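Local coordinates for protein mitochondrial import inner membrane translocase subunit TIM21 (Saccharomyces cerevisiae, PDB 2CIU) that helps the TIM23 complex carry proteins bearing transit peptides across the mitochondrial inner membrane and keeps that complex close to the TOM complex, at residues L40-L46 with R75-S80; K83-L89 with N104-P110. All blocks are in the same frame, centred on the assembly; numbering follows the deposited sequence.

Contact 1: residues L40-L46 with R75-S80; sequences LKAYGEL and RFHVES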
# COMPACT_ATOMS: atom_id res chain seq x y z
N LEU A 40 4.13 6.23 12.64
CA LEU A 40 4.74 5.89 11.36
C LEU A 40 4.66 7.06 10.39
O LEU A 40 3.85 7.98 10.55
CB LEU A 40 4.05 4.66 10.77
CG LEU A 40 4.22 3.35 11.54
CD1 LEU A 40 3.43 2.24 10.86
CD2 LEU A 40 5.69 2.99 11.62
N LYS A 41 5.51 7.01 9.36
CA LYS A 41 5.59 8.04 8.34
C LYS A 41 5.25 7.40 6.99
O LYS A 41 5.53 6.21 6.79
CB LYS A 41 7.02 8.58 8.33
CG LYS A 41 7.29 9.68 7.34
CD LYS A 41 8.74 10.12 7.45
CE LYS A 41 9.05 11.28 6.54
NZ LYS A 41 10.43 11.79 6.81
N ALA A 42 4.64 8.16 6.10
CA ALA A 42 4.27 7.65 4.79
C ALA A 42 4.51 8.68 3.70
O ALA A 42 4.41 9.89 3.93
CB ALA A 42 2.79 7.21 4.78
N TYR A 43 4.83 8.21 2.50
CA TYR A 43 5.09 9.09 1.38
C TYR A 43 5.02 8.28 0.10
O TYR A 43 4.91 7.05 0.16
CB TYR A 43 6.47 9.77 1.51
CG TYR A 43 7.57 8.90 2.06
CD1 TYR A 43 8.14 7.89 1.28
CD2 TYR A 43 8.03 9.06 3.38
CE1 TYR A 43 9.14 7.06 1.79
CE2 TYR A 43 9.02 8.21 3.90
CZ TYR A 43 9.57 7.22 3.09
OH TYR A 43 10.53 6.36 3.59
N GLY A 44 5.09 8.98 -1.02
CA GLY A 44 5.01 8.34 -2.32
C GLY A 44 6.19 7.43 -2.63
O GLY A 44 7.14 7.33 -1.88
N GLU A 45 6.10 6.77 -3.77
CA GLU A 45 7.14 5.85 -4.20
C GLU A 45 8.54 6.47 -4.25
O GLU A 45 8.73 7.54 -4.82
CB GLU A 45 6.74 5.32 -5.58
CG GLU A 45 7.66 4.32 -6.20
CD GLU A 45 7.04 3.74 -7.45
OE1 GLU A 45 6.43 4.51 -8.22
OE2 GLU A 45 7.16 2.52 -7.67
N LEU A 46 9.50 5.78 -3.65
CA LEU A 46 10.88 6.25 -3.64
C LEU A 46 11.53 5.97 -4.98
O LEU A 46 11.50 4.84 -5.47
CB LEU A 46 11.69 5.56 -2.54
CG LEU A 46 11.28 5.93 -1.12
CD1 LEU A 46 12.07 5.10 -0.12
CD2 LEU A 46 11.52 7.42 -0.89
N ARG A 75 1.51 2.93 -5.61
CA ARG A 75 2.57 2.43 -4.75
C ARG A 75 3.00 3.55 -3.83
O ARG A 75 3.08 4.70 -4.23
CB ARG A 75 3.75 1.93 -5.57
CG ARG A 75 3.40 0.63 -6.24
CD ARG A 75 4.55 -0.04 -6.94
NE ARG A 75 4.09 -1.35 -7.38
CZ ARG A 75 4.81 -2.20 -8.09
NH1 ARG A 75 6.05 -1.90 -8.46
NH2 ARG A 75 4.28 -3.37 -8.43
N PHE A 76 3.24 3.21 -2.56
CA PHE A 76 3.71 4.20 -1.61
C PHE A 76 4.48 3.49 -0.51
O PHE A 76 4.55 2.26 -0.49
CB PHE A 76 2.54 5.03 -1.03
CG PHE A 76 1.53 4.24 -0.26
CD1 PHE A 76 1.71 3.98 1.11
CD2 PHE A 76 0.38 3.75 -0.88
CE1 PHE A 76 0.75 3.27 1.83
CE2 PHE A 76 -0.57 3.04 -0.17
CZ PHE A 76 -0.39 2.79 1.19
N HIS A 77 5.09 4.24 0.39
CA HIS A 77 5.86 3.62 1.44
C HIS A 77 5.36 4.01 2.81
O HIS A 77 4.72 5.05 2.96
CB HIS A 77 7.33 4.04 1.38
CG HIS A 77 8.06 3.54 0.17
ND1 HIS A 77 8.11 4.24 -1.02
CD2 HIS A 77 8.78 2.42 -0.03
CE1 HIS A 77 8.84 3.57 -1.89
NE2 HIS A 77 9.26 2.46 -1.31
N VAL A 78 5.66 3.16 3.78
CA VAL A 78 5.34 3.40 5.18
C VAL A 78 6.66 3.11 5.87
O VAL A 78 7.26 2.05 5.70
CB VAL A 78 4.22 2.48 5.71
CG1 VAL A 78 4.04 2.70 7.22
CG2 VAL A 78 2.91 2.78 4.99
N GLU A 79 7.13 4.08 6.66
CA GLU A 79 8.42 3.97 7.31
C GLU A 79 8.39 4.06 8.83
O GLU A 79 7.73 4.94 9.39
CB GLU A 79 9.34 5.08 6.79
CG GLU A 79 10.70 5.12 7.48
CD GLU A 79 11.59 6.26 7.03
OE1 GLU A 79 12.68 6.41 7.62
OE2 GLU A 79 11.23 7.00 6.10
N SER A 80 9.09 3.14 9.49
CA SER A 80 9.21 3.17 10.95
C SER A 80 10.66 3.56 11.18
O SER A 80 11.43 3.71 10.23
CB SER A 80 8.97 1.79 11.56
OG SER A 80 9.99 0.87 11.18
O HOH W 1 12.26 9.48 6.08
O HOH W 2 6.69 1.02 -9.76
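Strands 41-48 and 70-79 are neighbours in the antiparallel sheet of the Tim21 intermembrane-space domain, and Lys41, Tyr43, His77 and Glu79 put their side chains on one face of this pairing. Two hydrogen-bonded pairs set the register, Lys41 with Glu79 and Tyr43 with His77; the bond from His77 N to Tyr43 O, 2.8 Å, is almost straight at 177°. In Tyr43, CG sits between the backbone N and the carbonyl carbon (chi1 39°), which swings the ring over the neighbouring strand. CE1 then lies 3.5 Å from His77 CB, and OH gives a 2.7 Å hydrogen bond to Glu79 OE2, meeting that oxygen from above the carboxylate plane while the oxygen itself lies at the ring's edge. Ring and carboxylate planes stand 83° apart. A water bridges the same OE2 to Lys41 NZ. Further along, Leu46 CG sits over one face of the His77 imidazole in a CH-pi contact, 3.8 Å from the ring centroid, and ND1 sends a weak bond to Gly44 O at the ring's edge. On the side of the sheet that holds Ala42 and Val78, Leu40 CD1 reaches in from the loop to lie 3.7 Å from Val78 CG1, and helix 6-20 meets Ala42 and Phe76. A mixed face of aromatic, charged and aliphatic side chains, backed by a helix-covered apolar one, is consistent with the NTF2 clan of the TIM21 family.

Contact 2: residues K83-L89 with N104-P110; sequences KIALVHL and NMYVDVP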
# COMPACT_ATOMS: atom_id res chain seq x y z
N LYS A 83 12.46 0.28 9.70
CA LYS A 83 12.21 -0.32 8.39
C LYS A 83 11.36 0.54 7.45
O LYS A 83 10.63 1.42 7.88
CB LYS A 83 11.49 -1.65 8.57
CG LYS A 83 12.18 -2.65 9.48
CD LYS A 83 13.44 -3.23 8.85
CE LYS A 83 13.12 -4.17 7.71
NZ LYS A 83 14.35 -4.88 7.24
N ILE A 84 11.47 0.26 6.16
CA ILE A 84 10.65 0.95 5.17
C ILE A 84 9.91 -0.12 4.38
O ILE A 84 10.53 -1.06 3.88
CB ILE A 84 11.49 1.80 4.21
CG1 ILE A 84 12.12 2.97 4.97
CG2 ILE A 84 10.62 2.32 3.08
CD1 ILE A 84 12.99 3.87 4.10
N ALA A 85 8.59 0.01 4.30
CA ALA A 85 7.80 -0.96 3.55
C ALA A 85 7.35 -0.32 2.25
O ALA A 85 7.19 0.90 2.16
CB ALA A 85 6.56 -1.38 4.36
N LEU A 86 7.19 -1.15 1.22
CA LEU A 86 6.66 -0.69 -0.05
C LEU A 86 5.26 -1.29 -0.09
O LEU A 86 5.09 -2.48 0.11
CB LEU A 86 7.49 -1.21 -1.23
CG LEU A 86 6.89 -0.95 -2.62
CD1 LEU A 86 6.64 0.54 -2.85
CD2 LEU A 86 7.87 -1.46 -3.66
N VAL A 87 4.25 -0.46 -0.34
CA VAL A 87 2.87 -0.91 -0.39
C VAL A 87 2.39 -0.80 -1.82
O VAL A 87 2.61 0.21 -2.48
CB VAL A 87 1.95 -0.03 0.50
CG1 VAL A 87 0.52 -0.53 0.47
CG2 VAL A 87 2.48 -0.02 1.94
N HIS A 88 1.76 -1.87 -2.31
CA HIS A 88 1.22 -1.89 -3.66
C HIS A 88 -0.29 -2.06 -3.55
O HIS A 88 -0.76 -2.93 -2.83
CB HIS A 88 1.79 -3.08 -4.44
CG HIS A 88 1.08 -3.33 -5.73
ND1 HIS A 88 1.41 -2.70 -6.91
CD2 HIS A 88 0.01 -4.11 -6.01
CE1 HIS A 88 0.57 -3.07 -7.86
NE2 HIS A 88 -0.29 -3.93 -7.34
N LEU A 89 -1.03 -1.22 -4.27
CA LEU A 89 -2.48 -1.27 -4.27
C LEU A 89 -3.04 -1.22 -5.68
O LEU A 89 -2.56 -0.47 -6.52
CB LEU A 89 -3.03 -0.06 -3.48
CG LEU A 89 -4.53 0.22 -3.52
CD1 LEU A 89 -5.28 -0.91 -2.83
CD2 LEU A 89 -4.83 1.56 -2.83
N ASN A 104 -6.34 -5.75 -4.96
CA ASN A 104 -5.13 -6.42 -4.51
C ASN A 104 -4.35 -5.41 -3.69
O ASN A 104 -4.28 -4.25 -4.06
CB ASN A 104 -4.32 -6.83 -5.76
CG ASN A 104 -3.02 -7.55 -5.42
OD1 ASN A 104 -2.06 -7.50 -6.19
ND2 ASN A 104 -2.99 -8.22 -4.28
N MET A 105 -3.79 -5.85 -2.57
CA MET A 105 -2.98 -4.94 -1.77
C MET A 105 -1.97 -5.74 -0.96
O MET A 105 -2.33 -6.66 -0.23
CB MET A 105 -3.87 -4.11 -0.84
CG MET A 105 -3.08 -3.09 -0.05
SD MET A 105 -4.14 -2.13 1.06
CE MET A 105 -3.13 -0.72 1.26
N TYR A 106 -0.69 -5.42 -1.14
CA TYR A 106 0.32 -6.14 -0.39
C TYR A 106 1.41 -5.20 0.07
O TYR A 106 1.52 -4.06 -0.39
CB TYR A 106 0.89 -7.32 -1.21
CG TYR A 106 1.66 -6.95 -2.46
CD1 TYR A 106 2.98 -6.49 -2.39
CD2 TYR A 106 1.06 -7.06 -3.72
CE1 TYR A 106 3.69 -6.15 -3.55
CE2 TYR A 106 1.76 -6.73 -4.88
CZ TYR A 106 3.06 -6.27 -4.79
OH TYR A 106 3.72 -5.91 -5.94
N VAL A 107 2.20 -5.68 1.02
CA VAL A 107 3.26 -4.90 1.60
C VAL A 107 4.55 -5.67 1.60
O VAL A 107 4.58 -6.81 2.06
CB VAL A 107 2.93 -4.53 3.06
CG1 VAL A 107 4.04 -3.68 3.65
CG2 VAL A 107 1.59 -3.83 3.12
N ASP A 108 5.59 -5.05 1.07
CA ASP A 108 6.91 -5.67 1.01
C ASP A 108 7.87 -4.98 1.97
O ASP A 108 8.18 -3.81 1.79
CB ASP A 108 7.51 -5.55 -0.40
CG ASP A 108 6.90 -6.52 -1.40
OD1 ASP A 108 6.33 -7.55 -0.99
OD2 ASP A 108 7.01 -6.24 -2.62
N VAL A 109 8.34 -5.72 2.98
CA VAL A 109 9.32 -5.20 3.94
C VAL A 109 10.57 -6.04 3.69
O VAL A 109 10.51 -7.27 3.65
CB VAL A 109 8.86 -5.40 5.38
CG1 VAL A 109 9.94 -4.89 6.33
CG2 VAL A 109 7.53 -4.67 5.62
N PRO A 110 11.73 -5.39 3.52
CA PRO A 110 12.94 -6.19 3.27
C PRO A 110 13.20 -7.29 4.29
O PRO A 110 13.13 -7.06 5.51
CB PRO A 110 14.04 -5.13 3.25
CG PRO A 110 13.35 -3.94 2.69
CD PRO A 110 12.03 -3.95 3.44
O HOH W 3 -2.04 -5.75 -8.63
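His88 and Tyr106 meet on the face of the 84-92/101-108 hairpin that also holds Leu86 and Asp108. His88 CB lies over one face of the phenol, 3.7 Å from the ring centroid, as a CH-pi contact; the imidazole runs on past the rim, where CD2 is 3.3 Å from Tyr106 CE2. The two ring planes are near parallel, 21° apart, but slid so far that they barely overlap. With His88 CG opposite the backbone N (chi1 168°), NE2 lies 2.8 Å from a water, which in turn donates to Asn104 OD1. Replacing Tyr106 by a serine would probably leave His88 CB without its aromatic platform and the imidazole freer to turn. Leu86 with Asp108 and His88 with Tyr106 are the hydrogen-bonded pairs, Asp108 N lying 2.8 Å from Leu86 O. On the other face Ala85 CB presses tightly on Val107 CG1 at 3.5 Å, and Val87 CG1 touches Met105 CE. Beyond the strand, Lys83 bends twice to bond Pro110 O through NZ, 3.0 Å, its CE against Val109. Around this shell, Arg114 pairs with Asp108 and lies in cation-pi contact with Tyr106, while helix 6-20 backs Leu89 and Met105. Beneath the helices the side chains thus meet through carbon alone; on the opposite face, because His88 ND1 accepts from Arg75 NE, a proton there is unlikely, and the arginine charge would probably disfavour a doubly protonated ring.

Overall arrangement
Contacts 1 and 2 are the two outer pairings of four successive strands in one antiparallel sheet, with 70-79 against 84-92 between them; their centres are about 9 Å apart. Across that middle pairing Val87 N lies 2.7 Å from Phe76 O and Ala85 N 2.8 Å from Val78 O, probable hydrogen bonds that carry the register from one contact to the other. Side chains cross the seam too: Tyr43 OH lies 3.5 Å from Ile84 CD1, and His77 CD2 packs 3.1 Å from Ala85 O. Helix 6-20 lies under both contacts, so the two pairings share one apolar core.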